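Local coordinates for citrate lyase, subunit 1 (Methanosaeta concilii, PDB 6HXI), which probably catalyses the ATP-dependent cleavage of citrate with coenzyme A into acetyl-CoA and oxaloacetate, as a subunit of ATP citrate lyase, at residues S245-E253 with H316-R327; Q3-A11 with W231-P239. All coordinates share one frame; numbering follows the deposited sequence.

Interaction 1. Residues S245-E253 with H316-R327; sequences SKEELFIKE and HYTCTILDLMTR
His316 meets the far end of Phe250. His316 CB lies 3.8 Å from Phe250 CZ, and the two side chains cross at about a right angle. The carbonyl oxygen of His316 sits at the edge of the Phe250 ring, in its plane. It accepts twice, from Thr320 N and Thr320 OG1, which come from opposite faces of the carbonyl plane. The bond from Thr320 OG1 to His316 O is 2.6 Å long. Tyr317 turns a ring edge to Ile251, with Tyr317 CE1 3.8 Å from Ile251 CG2. Its hydroxyl reaches on to Lys263 O in strand 261-266. This is an antiparallel pair of helices in the alpha/beta citrate-binding domain, which belongs to the succinyl-CoA synthetase clan. The axes of the helical segments 246-253 and 316-325 run at 171° to each other, N to C, and come within 10.5 Å. Ile251, Thr320 and Leu324 also touch strand 261-266. Thr320 touches three residues of the other helix. Its CG2 packs 3.6 Å from Glu247 CB. Its OG1 lies at the edge of the Phe250 ring, and it meets Ile251 tip to tip, with Thr320 OG1 3.4 Å from Ile251 CD1. Asp323 OD2 forms a salt bridge with Arg327 NH2. Leu324 crosses Glu247 obliquely, and its CD2 is 3.4 Å from Glu247 OE1. The same methyl covers one face of the Arg327 guanidinium, over its centre. Arg327 NH2 also forms a salt bridge with Glu247 OE2, at 2.8 Å, meeting it from above the carboxylate plane, and so links Glu247, Asp323 and Arg327 in a salt-bridge network. The Glu247 and Arg327 planes stand 84° apart. Glu247 is bent at chi2 (80°), which turns its carboxylate toward Arg327. Ser245, the N-cap residue, adds a weak bond from OG to Glu247 OE1.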
loop_
_atom_site.group_PDB
_atom_site.type_symbol
_atom_site.label_atom_id
_atom_site.label_comp_id
_atom_site.label_asym_id
_atom_site.label_seq_id
_atom_site.Cartn_x
_atom_site.Cartn_y
_atom_site.Cartn_z
ATOM N N SER C 245 -32.283 15.578 50.621
ATOM C CA SER C 245 -32.854 14.487 49.838
ATOM C C SER C 245 -31.814 13.894 48.881
ATOM O O SER C 245 -31.284 14.606 48.025
ATOM C CB SER C 245 -34.088 14.967 49.078
ATOM O OG SER C 245 -34.613 13.953 48.240
ATOM N N LYS C 246 -31.544 12.582 49.032
ATOM C CA LYS C 246 -30.626 11.751 48.244
ATOM C C LYS C 246 -30.987 11.802 46.748
ATOM O O LYS C 246 -30.095 11.834 45.891
ATOM C CB LYS C 246 -30.630 10.309 48.824
ATOM C CG LYS C 246 -30.771 9.117 47.870
ATOM C CD LYS C 246 -30.844 7.797 48.634
ATOM C CE LYS C 246 -31.374 6.694 47.760
ATOM N NZ LYS C 246 -31.060 5.352 48.315
ATOM N N GLU C 247 -32.301 11.822 46.461
ATOM C CA GLU C 247 -32.893 11.880 45.126
ATOM C C GLU C 247 -32.668 13.259 44.498
ATOM O O GLU C 247 -32.260 13.338 43.334
ATOM C CB GLU C 247 -34.396 11.555 45.178
ATOM C CG GLU C 247 -34.711 10.139 45.652
ATOM C CD GLU C 247 -34.671 9.905 47.154
ATOM O OE1 GLU C 247 -35.157 10.773 47.917
ATOM O OE2 GLU C 247 -34.144 8.847 47.565
ATOM N N GLU C 248 -32.915 14.336 45.277
ATOM C CA GLU C 248 -32.727 15.718 44.835
ATOM C C GLU C 248 -31.265 16.014 44.514
ATOM O O GLU C 248 -30.982 16.695 43.529
ATOM C CB GLU C 248 -33.220 16.703 45.893
ATOM C CG GLU C 248 -34.725 16.839 45.934
ATOM C CD GLU C 248 -35.226 17.940 46.840
ATOM O OE1 GLU C 248 -34.543 18.981 46.962
ATOM O OE2 GLU C 248 -36.338 17.781 47.388
ATOM N N LEU C 249 -30.345 15.503 45.352
ATOM C CA LEU C 249 -28.905 15.685 45.181
ATOM C C LEU C 249 -28.374 14.881 43.994
ATOM O O LEU C 249 -27.411 15.311 43.356
ATOM C CB LEU C 249 -28.149 15.387 46.495
ATOM C CG LEU C 249 -28.403 16.427 47.616
ATOM C CD1 LEU C 249 -28.361 15.802 48.996
ATOM C CD2 LEU C 249 -27.438 17.625 47.511
ATOM N N PHE C 250 -29.043 13.751 43.663
ATOM C CA PHE C 250 -28.723 12.908 42.508
ATOM C C PHE C 250 -29.073 13.647 41.213
ATOM O O PHE C 250 -28.315 13.570 40.246
ATOM C CB PHE C 250 -29.474 11.560 42.590
ATOM C CG PHE C 250 -29.428 10.724 41.333
ATOM C CD1 PHE C 250 -28.226 10.211 40.862
ATOM C CD2 PHE C 250 -30.582 10.468 40.608
ATOM C CE1 PHE C 250 -28.182 9.457 39.682
ATOM C CE2 PHE C 250 -30.540 9.693 39.440
ATOM C CZ PHE C 250 -29.340 9.193 38.983
ATOM N N ILE C 251 -30.220 14.371 41.203
ATOM C CA ILE C 251 -30.720 15.148 40.066
ATOM C C ILE C 251 -29.814 16.371 39.835
ATOM O O ILE C 251 -29.445 16.658 38.686
ATOM C CB ILE C 251 -32.240 15.469 40.217
ATOM C CG1 ILE C 251 -33.112 14.172 40.218
ATOM C CG2 ILE C 251 -32.745 16.464 39.182
ATOM C CD1 ILE C 251 -32.903 13.155 39.036
ATOM N N LYS C 252 -29.410 17.035 40.940
ATOM C CA LYS C 252 -28.492 18.175 40.973
ATOM C C LYS C 252 -27.143 17.765 40.406
ATOM O O LYS C 252 -26.500 18.554 39.716
ATOM C CB LYS C 252 -28.331 18.713 42.407
ATOM C CG LYS C 252 -29.483 19.616 42.840
ATOM C CD LYS C 252 -29.193 20.318 44.160
ATOM C CE LYS C 252 -30.311 21.239 44.607
ATOM N NZ LYS C 252 -30.302 22.541 43.880
ATOM N N GLU C 253 -26.747 16.501 40.656
ATOM C CA GLU C 253 -25.502 15.904 40.173
ATOM C C GLU C 253 -25.546 15.701 38.630
ATOM O O GLU C 253 -24.546 15.961 37.957
ATOM C CB GLU C 253 -25.216 14.603 40.950
ATOM C CG GLU C 253 -23.859 13.969 40.695
ATOM C CD GLU C 253 -23.859 12.866 39.650
ATOM O OE1 GLU C 253 -24.646 11.901 39.804
ATOM O OE2 GLU C 253 -23.059 12.955 38.689
ATOM N N HIS C 316 -32.657 8.645 33.836
ATOM C CA HIS C 316 -32.299 8.739 35.261
ATOM C C HIS C 316 -33.233 9.628 36.051
ATOM O O HIS C 316 -33.557 9.299 37.186
ATOM C CB HIS C 316 -30.840 9.155 35.453
ATOM C CG HIS C 316 -29.877 8.097 35.025
ATOM N ND1 HIS C 316 -28.933 8.335 34.035
ATOM C CD2 HIS C 316 -29.762 6.814 35.438
ATOM C CE1 HIS C 316 -28.268 7.198 33.890
ATOM N NE2 HIS C 316 -28.730 6.256 34.712
ATOM N N TYR C 317 -33.696 10.732 35.435
ATOM C CA TYR C 317 -34.648 11.671 36.002
ATOM C C TYR C 317 -36.001 10.983 36.217
ATOM O O TYR C 317 -36.568 11.097 37.303
ATOM C CB TYR C 317 -34.803 12.875 35.064
ATOM C CG TYR C 317 -35.618 14.012 35.640
ATOM C CD1 TYR C 317 -35.018 15.013 36.402
ATOM C CD2 TYR C 317 -36.984 14.107 35.395
ATOM C CE1 TYR C 317 -35.764 16.072 36.919
ATOM C CE2 TYR C 317 -37.736 15.168 35.897
ATOM C CZ TYR C 317 -37.127 16.140 36.674
ATOM O OH TYR C 317 -37.879 17.173 37.178
ATOM N N THR C 318 -36.519 10.289 35.180
ATOM C CA THR C 318 -37.803 9.584 35.212
ATOM C C THR C 318 -37.756 8.450 36.234
ATOM O O THR C 318 -38.748 8.230 36.925
ATOM C CB THR C 318 -38.241 9.116 33.793
ATOM O OG1 THR C 318 -38.151 10.198 32.868
ATOM C CG2 THR C 318 -39.674 8.567 33.761
ATOM N N CYS C 319 -36.602 7.756 36.343
ATOM C CA CYS C 319 -36.373 6.667 37.305
ATOM C C CYS C 319 -36.480 7.202 38.729
ATOM O O CYS C 319 -37.043 6.527 39.589
ATOM C CB CYS C 319 -35.014 6.008 37.074
ATOM S SG CYS C 319 -34.999 4.773 35.748
ATOM N N THR C 320 -35.945 8.423 38.965
ATOM C CA THR C 320 -35.974 9.106 40.262
ATOM C C THR C 320 -37.410 9.444 40.679
ATOM O O THR C 320 -37.787 9.148 41.813
ATOM C CB THR C 320 -35.063 10.343 40.251
ATOM O OG1 THR C 320 -33.794 9.975 39.735
ATOM C CG2 THR C 320 -34.880 10.950 41.633
ATOM N N ILE C 321 -38.194 10.070 39.764
ATOM C CA ILE C 321 -39.596 10.444 40.001
ATOM C C ILE C 321 -40.424 9.190 40.271
ATOM O O ILE C 321 -41.148 9.155 41.269
ATOM C CB ILE C 321 -40.185 11.340 38.864
ATOM C CG1 ILE C 321 -39.565 12.764 38.919
ATOM C CG2 ILE C 321 -41.741 11.387 38.916
ATOM C CD1 ILE C 321 -39.925 13.675 37.795
ATOM N N LEU C 322 -40.262 8.146 39.419
ATOM C CA LEU C 322 -40.972 6.873 39.562
ATOM C C LEU C 322 -40.663 6.206 40.879
ATOM O O LEU C 322 -41.590 5.774 41.553
ATOM C CB LEU C 322 -40.712 5.918 38.392
ATOM C CG LEU C 322 -41.310 6.334 37.056
ATOM C CD1 LEU C 322 -40.706 5.564 35.953
ATOM C CD2 LEU C 322 -42.817 6.198 37.045
ATOM N N ASP C 323 -39.380 6.187 41.280
ATOM C CA ASP C 323 -38.936 5.606 42.549
ATOM C C ASP C 323 -39.713 6.188 43.715
ATOM O O ASP C 323 -40.359 5.437 44.435
ATOM C CB ASP C 323 -37.417 5.804 42.769
ATOM C CG ASP C 323 -36.883 5.224 44.071
ATOM O OD1 ASP C 323 -37.441 4.206 44.544
ATOM O OD2 ASP C 323 -35.908 5.780 44.611
ATOM N N LEU C 324 -39.672 7.525 43.869
ATOM C CA LEU C 324 -40.323 8.297 44.932
ATOM C C LEU C 324 -41.848 8.142 44.974
ATOM O O LEU C 324 -42.440 8.205 46.051
ATOM C CB LEU C 324 -39.954 9.778 44.795
ATOM C CG LEU C 324 -38.511 10.165 45.109
ATOM C CD1 LEU C 324 -38.128 11.444 44.372
ATOM C CD2 LEU C 324 -38.299 10.316 46.607
ATOM N N MET C 325 -42.465 7.957 43.801
ATOM C CA MET C 325 -43.897 7.787 43.561
ATOM C C MET C 325 -44.413 6.363 43.903
ATOM O O MET C 325 -45.620 6.178 44.075
ATOM C CB MET C 325 -44.140 8.059 42.074
ATOM C CG MET C 325 -45.522 8.490 41.742
ATOM S SD MET C 325 -45.635 9.018 40.018
ATOM C CE MET C 325 -47.374 9.409 39.961
ATOM N N THR C 326 -43.514 5.365 43.954
ATOM C CA THR C 326 -43.860 3.953 44.156
ATOM C C THR C 326 -43.454 3.399 45.541
ATOM O O THR C 326 -43.554 2.188 45.783
ATOM C CB THR C 326 -43.291 3.109 43.011
ATOM O OG1 THR C 326 -41.868 3.237 42.985
ATOM C CG2 THR C 326 -43.899 3.465 41.645
ATOM N N ARG C 327 -43.025 4.287 46.452
ATOM C CA ARG C 327 -42.637 3.922 47.805
ATOM C C ARG C 327 -43.882 3.642 48.651
ATOM O O ARG C 327 -43.977 2.578 49.262
ATOM C CB ARG C 327 -41.757 5.016 48.421
ATOM C CG ARG C 327 -40.356 5.013 47.825
ATOM C CD ARG C 327 -39.576 6.274 48.121
ATOM N NE ARG C 327 -38.270 6.245 47.462
ATOM C CZ ARG C 327 -37.192 6.898 47.884
ATOM N NH1 ARG C 327 -37.241 7.637 48.988
ATOM N NH2 ARG C 327 -36.051 6.808 47.212
#

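Interaction 2. Residues Q3-A11 with W231-P239; sequences QRGIREYDA and WSELAFPEP
Ile6 and Phe236 bring the two backbones closest, with 5.9 Å between Ile6 CA and Phe236 CA. Farther along, Asp10 CA and Leu234 CA are 6.1 Å apart, so the chains run past each other in opposite directions. Segment 231-239 makes a type I turn from Trp231 to Leu234 and then continues without regular structure. The carbonyl oxygen of Gly5 packs against the ring of Pro237, with Gly5 O 3.2 Å from Pro237 CD. Arg4 lies along one face of the Phe236 side chain. Its CB sits over that face of the ring, 3.9 Å from the centroid, in a CH-pi contact. The chain then bends at chi2 (-104°) and again at chi3. This lays a guanidinium face over the base of the same side chain, with Arg4 CZ 3.6 Å from Phe236 CB. The guanidinium and ring planes are 38° apart. Ile6 CG2 comes to the edge of the Phe236 ring, 3.6 Å from Phe236 CD1. It also touches Leu234, at 3.8 Å from Leu234 CD1. Arg7 places a guanidinium face against Pro237, with Arg7 NH1 3.4 Å from Pro237 CB. Its NH2 donates to Asp61 O, and it makes a cation-pi contact with Tyr105. Asp10, in the first turn of helix 8-18, rests its carboxylate against Leu234 CB. Strand 3-6 is an edge strand, within this chain, of the antiparallel sheet in the ATP-grasp part, and pairs with strand 209-220. Here that strand and the helix after it pack on the loop that leads to the citrate-binding region.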
loop_
_atom_site.group_PDB
_atom_site.type_symbol
_atom_site.label_atom_id
_atom_site.label_comp_id
_atom_site.label_asym_id
_atom_site.label_seq_id
_atom_site.Cartn_x
_atom_site.Cartn_y
_atom_site.Cartn_z
ATOM N N GLN C 3 -29.941 32.200 43.534
ATOM C CA GLN C 3 -29.308 32.774 44.713
ATOM C C GLN C 3 -29.486 31.786 45.871
ATOM O O GLN C 3 -30.610 31.400 46.168
ATOM C CB GLN C 3 -29.874 34.163 45.014
ATOM C CG GLN C 3 -29.744 35.096 43.806
ATOM C CD GLN C 3 -30.084 36.536 44.102
ATOM O OE1 GLN C 3 -30.914 36.853 44.966
ATOM N NE2 GLN C 3 -29.464 37.444 43.358
ATOM N N ARG C 4 -28.374 31.287 46.422
ATOM C CA ARG C 4 -28.415 30.286 47.496
ATOM C C ARG C 4 -27.772 30.804 48.768
ATOM O O ARG C 4 -26.635 31.264 48.740
ATOM C CB ARG C 4 -27.763 28.955 47.052
ATOM C CG ARG C 4 -28.398 28.298 45.806
ATOM C CD ARG C 4 -29.250 27.133 46.203
ATOM N NE ARG C 4 -28.577 25.852 45.979
ATOM C CZ ARG C 4 -28.618 24.830 46.829
ATOM N NH1 ARG C 4 -29.271 24.941 47.985
ATOM N NH2 ARG C 4 -28.001 23.690 46.536
ATOM N N GLY C 5 -28.516 30.718 49.863
ATOM C CA GLY C 5 -28.088 31.167 51.182
ATOM C C GLY C 5 -27.008 30.281 51.769
ATOM O O GLY C 5 -26.965 29.087 51.484
ATOM N N ILE C 6 -26.088 30.873 52.539
ATOM C CA ILE C 6 -24.983 30.114 53.147
ATOM C C ILE C 6 -24.947 30.343 54.648
ATOM O O ILE C 6 -25.403 31.385 55.123
ATOM C CB ILE C 6 -23.596 30.345 52.452
ATOM C CG1 ILE C 6 -23.187 31.839 52.421
ATOM C CG2 ILE C 6 -23.587 29.746 51.043
ATOM C CD1 ILE C 6 -21.702 32.060 52.205
ATOM N N ARG C 7 -24.409 29.374 55.393
ATOM C CA ARG C 7 -24.265 29.478 56.839
ATOM C C ARG C 7 -23.351 30.631 57.180
ATOM O O ARG C 7 -22.399 30.921 56.441
ATOM C CB ARG C 7 -23.705 28.186 57.462
ATOM C CG ARG C 7 -24.632 27.004 57.313
ATOM C CD ARG C 7 -24.350 25.897 58.304
ATOM N NE ARG C 7 -24.809 24.610 57.778
ATOM C CZ ARG C 7 -26.077 24.201 57.778
ATOM N NH1 ARG C 7 -26.404 23.032 57.244
ATOM N NH2 ARG C 7 -27.031 24.973 58.286
ATOM N N GLU C 8 -23.667 31.295 58.301
ATOM C CA GLU C 8 -22.897 32.391 58.897
ATOM C C GLU C 8 -21.442 31.906 59.051
ATOM O O GLU C 8 -20.520 32.662 58.763
ATOM C CB GLU C 8 -23.501 32.745 60.265
ATOM C CG GLU C 8 -23.078 34.090 60.829
ATOM C CD GLU C 8 -23.727 34.455 62.156
ATOM O OE1 GLU C 8 -24.913 34.107 62.370
ATOM O OE2 GLU C 8 -23.050 35.116 62.974
ATOM N N TYR C 9 -21.257 30.621 59.447
ATOM C CA TYR C 9 -19.971 29.937 59.597
ATOM C C TYR C 9 -19.150 30.047 58.305
ATOM O O TYR C 9 -18.000 30.490 58.351
ATOM C CB TYR C 9 -20.193 28.459 59.996
ATOM C CG TYR C 9 -18.939 27.613 59.977
ATOM C CD1 TYR C 9 -17.943 27.785 60.933
ATOM C CD2 TYR C 9 -18.746 26.640 59.000
ATOM C CE1 TYR C 9 -16.784 27.008 60.922
ATOM C CE2 TYR C 9 -17.575 25.884 58.955
ATOM C CZ TYR C 9 -16.601 26.062 59.929
ATOM O OH TYR C 9 -15.445 25.313 59.927
ATOM N N ASP C 10 -19.774 29.717 57.162
ATOM C CA ASP C 10 -19.188 29.741 55.830
ATOM C C ASP C 10 -18.883 31.164 55.335
ATOM O O ASP C 10 -17.796 31.404 54.793
ATOM C CB ASP C 10 -20.100 28.986 54.852
ATOM C CG ASP C 10 -20.303 27.509 55.181
ATOM O OD1 ASP C 10 -19.320 26.844 55.590
ATOM O OD2 ASP C 10 -21.431 27.000 54.964
ATOM N N ALA C 11 -19.827 32.112 55.551
ATOM C CA ALA C 11 -19.693 33.516 55.145
ATOM C C ALA C 11 -18.536 34.221 55.896
ATOM O O ALA C 11 -17.713 34.901 55.276
ATOM C CB ALA C 11 -21.011 34.243 55.367
ATOM N N TRP C 231 -14.724 28.743 47.234
ATOM C CA TRP C 231 -15.859 27.993 47.795
ATOM C C TRP C 231 -15.493 26.558 48.237
ATOM O O TRP C 231 -16.394 25.805 48.632
ATOM C CB TRP C 231 -17.025 27.911 46.781
ATOM C CG TRP C 231 -17.663 29.201 46.357
ATOM C CD1 TRP C 231 -17.246 30.472 46.639
ATOM C CD2 TRP C 231 -18.839 29.334 45.547
ATOM N NE1 TRP C 231 -18.095 31.386 46.056
ATOM C CE2 TRP C 231 -19.085 30.715 45.385
ATOM C CE3 TRP C 231 -19.732 28.418 44.972
ATOM C CZ2 TRP C 231 -20.166 31.200 44.642
ATOM C CZ3 TRP C 231 -20.801 28.904 44.240
ATOM C CH2 TRP C 231 -21.003 30.278 44.071
ATOM N N SER C 232 -14.189 26.187 48.159
ATOM C CA SER C 232 -13.662 24.846 48.468
ATOM C C SER C 232 -14.179 24.207 49.765
ATOM O O SER C 232 -14.562 23.031 49.760
ATOM C CB SER C 232 -12.138 24.855 48.469
ATOM O OG SER C 232 -11.643 25.717 49.478
ATOM N N GLU C 233 -14.200 24.990 50.856
ATOM C CA GLU C 233 -14.606 24.576 52.202
ATOM C C GLU C 233 -16.110 24.698 52.500
ATOM O O GLU C 233 -16.505 24.492 53.648
ATOM C CB GLU C 233 -13.789 25.352 53.260
ATOM C CG GLU C 233 -12.454 24.710 53.601
ATOM C CD GLU C 233 -11.230 25.357 52.984
ATOM O OE1 GLU C 233 -10.889 26.489 53.398
ATOM O OE2 GLU C 233 -10.574 24.708 52.135
ATOM N N LEU C 234 -16.954 25.022 51.509
ATOM C CA LEU C 234 -18.383 25.152 51.830
ATOM C C LEU C 234 -19.323 24.296 50.964
ATOM O O LEU C 234 -18.986 23.897 49.843
ATOM C CB LEU C 234 -18.845 26.633 51.838
ATOM C CG LEU C 234 -19.162 27.308 50.495
ATOM C CD1 LEU C 234 -20.657 27.435 50.298
ATOM C CD2 LEU C 234 -18.558 28.684 50.439
ATOM N N ALA C 235 -20.521 24.063 51.515
ATOM C CA ALA C 235 -21.629 23.340 50.902
ATOM C C ALA C 235 -22.913 24.126 51.191
ATOM O O ALA C 235 -23.042 24.694 52.282
ATOM C CB ALA C 235 -21.722 21.933 51.481
ATOM N N PHE C 236 -23.835 24.202 50.208
ATOM C CA PHE C 236 -25.095 24.924 50.392
ATOM C C PHE C 236 -26.051 24.183 51.342
ATOM O O PHE C 236 -26.337 23.001 51.135
ATOM C CB PHE C 236 -25.778 25.267 49.050
ATOM C CG PHE C 236 -25.013 26.185 48.123
ATOM C CD1 PHE C 236 -24.725 27.493 48.494
ATOM C CD2 PHE C 236 -24.642 25.765 46.854
ATOM C CE1 PHE C 236 -24.025 28.345 47.635
ATOM C CE2 PHE C 236 -23.960 26.622 45.989
ATOM C CZ PHE C 236 -23.646 27.904 46.392
ATOM N N PRO C 237 -26.527 24.849 52.408
ATOM C CA PRO C 237 -27.439 24.169 53.336
ATOM C C PRO C 237 -28.886 24.149 52.845
ATOM O O PRO C 237 -29.272 24.972 52.015
ATOM C CB PRO C 237 -27.309 25.001 54.610
ATOM C CG PRO C 237 -26.998 26.380 54.137
ATOM C CD PRO C 237 -26.264 26.244 52.826
ATOM N N GLU C 238 -29.696 23.226 53.385
ATOM C CA GLU C 238 -31.124 23.167 53.057
ATOM C C GLU C 238 -31.836 24.234 53.911
ATOM O O GLU C 238 -31.350 24.524 55.012
ATOM C CB GLU C 238 -31.711 21.766 53.352
ATOM C CG GLU C 238 -31.254 20.667 52.399
ATOM C CD GLU C 238 -31.926 20.601 51.038
ATOM O OE1 GLU C 238 -32.617 19.592 50.768
ATOM O OE2 GLU C 238 -31.724 21.529 50.222
ATOM N N PRO C 239 -32.973 24.834 53.469
ATOM C CA PRO C 239 -33.662 25.807 54.342
ATOM C C PRO C 239 -34.188 25.149 55.623
ATOM O O PRO C 239 -34.346 23.923 55.651
ATOM C CB PRO C 239 -34.801 26.334 53.468
ATOM C CG PRO C 239 -35.015 25.291 52.458
ATOM C CD PRO C 239 -33.703 24.640 52.199
#

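Overall arrangement
The chain starts with strand 3-6 and helix 8-18, then runs through the ATP-grasp part. Interaction 2 closes this loop of 219 residues when 231-239 returns to the N terminus. The chain then enters helix 246-256. Interaction 1 opens there and closes a shorter loop of 62 residues at helix 311-325. The two loops lie in series and neither nest nor cross. Interaction 2 joins the edge strand of the ATP-grasp sheet and helix 8-18 to the linker, and interaction 1 joins two helices of the citrate-binding domain. Their centres are 23 Å apart, but their edges touch. Arg242 forms salt bridges with both Glu238 and Glu248, while Lys252 comes near Arg4.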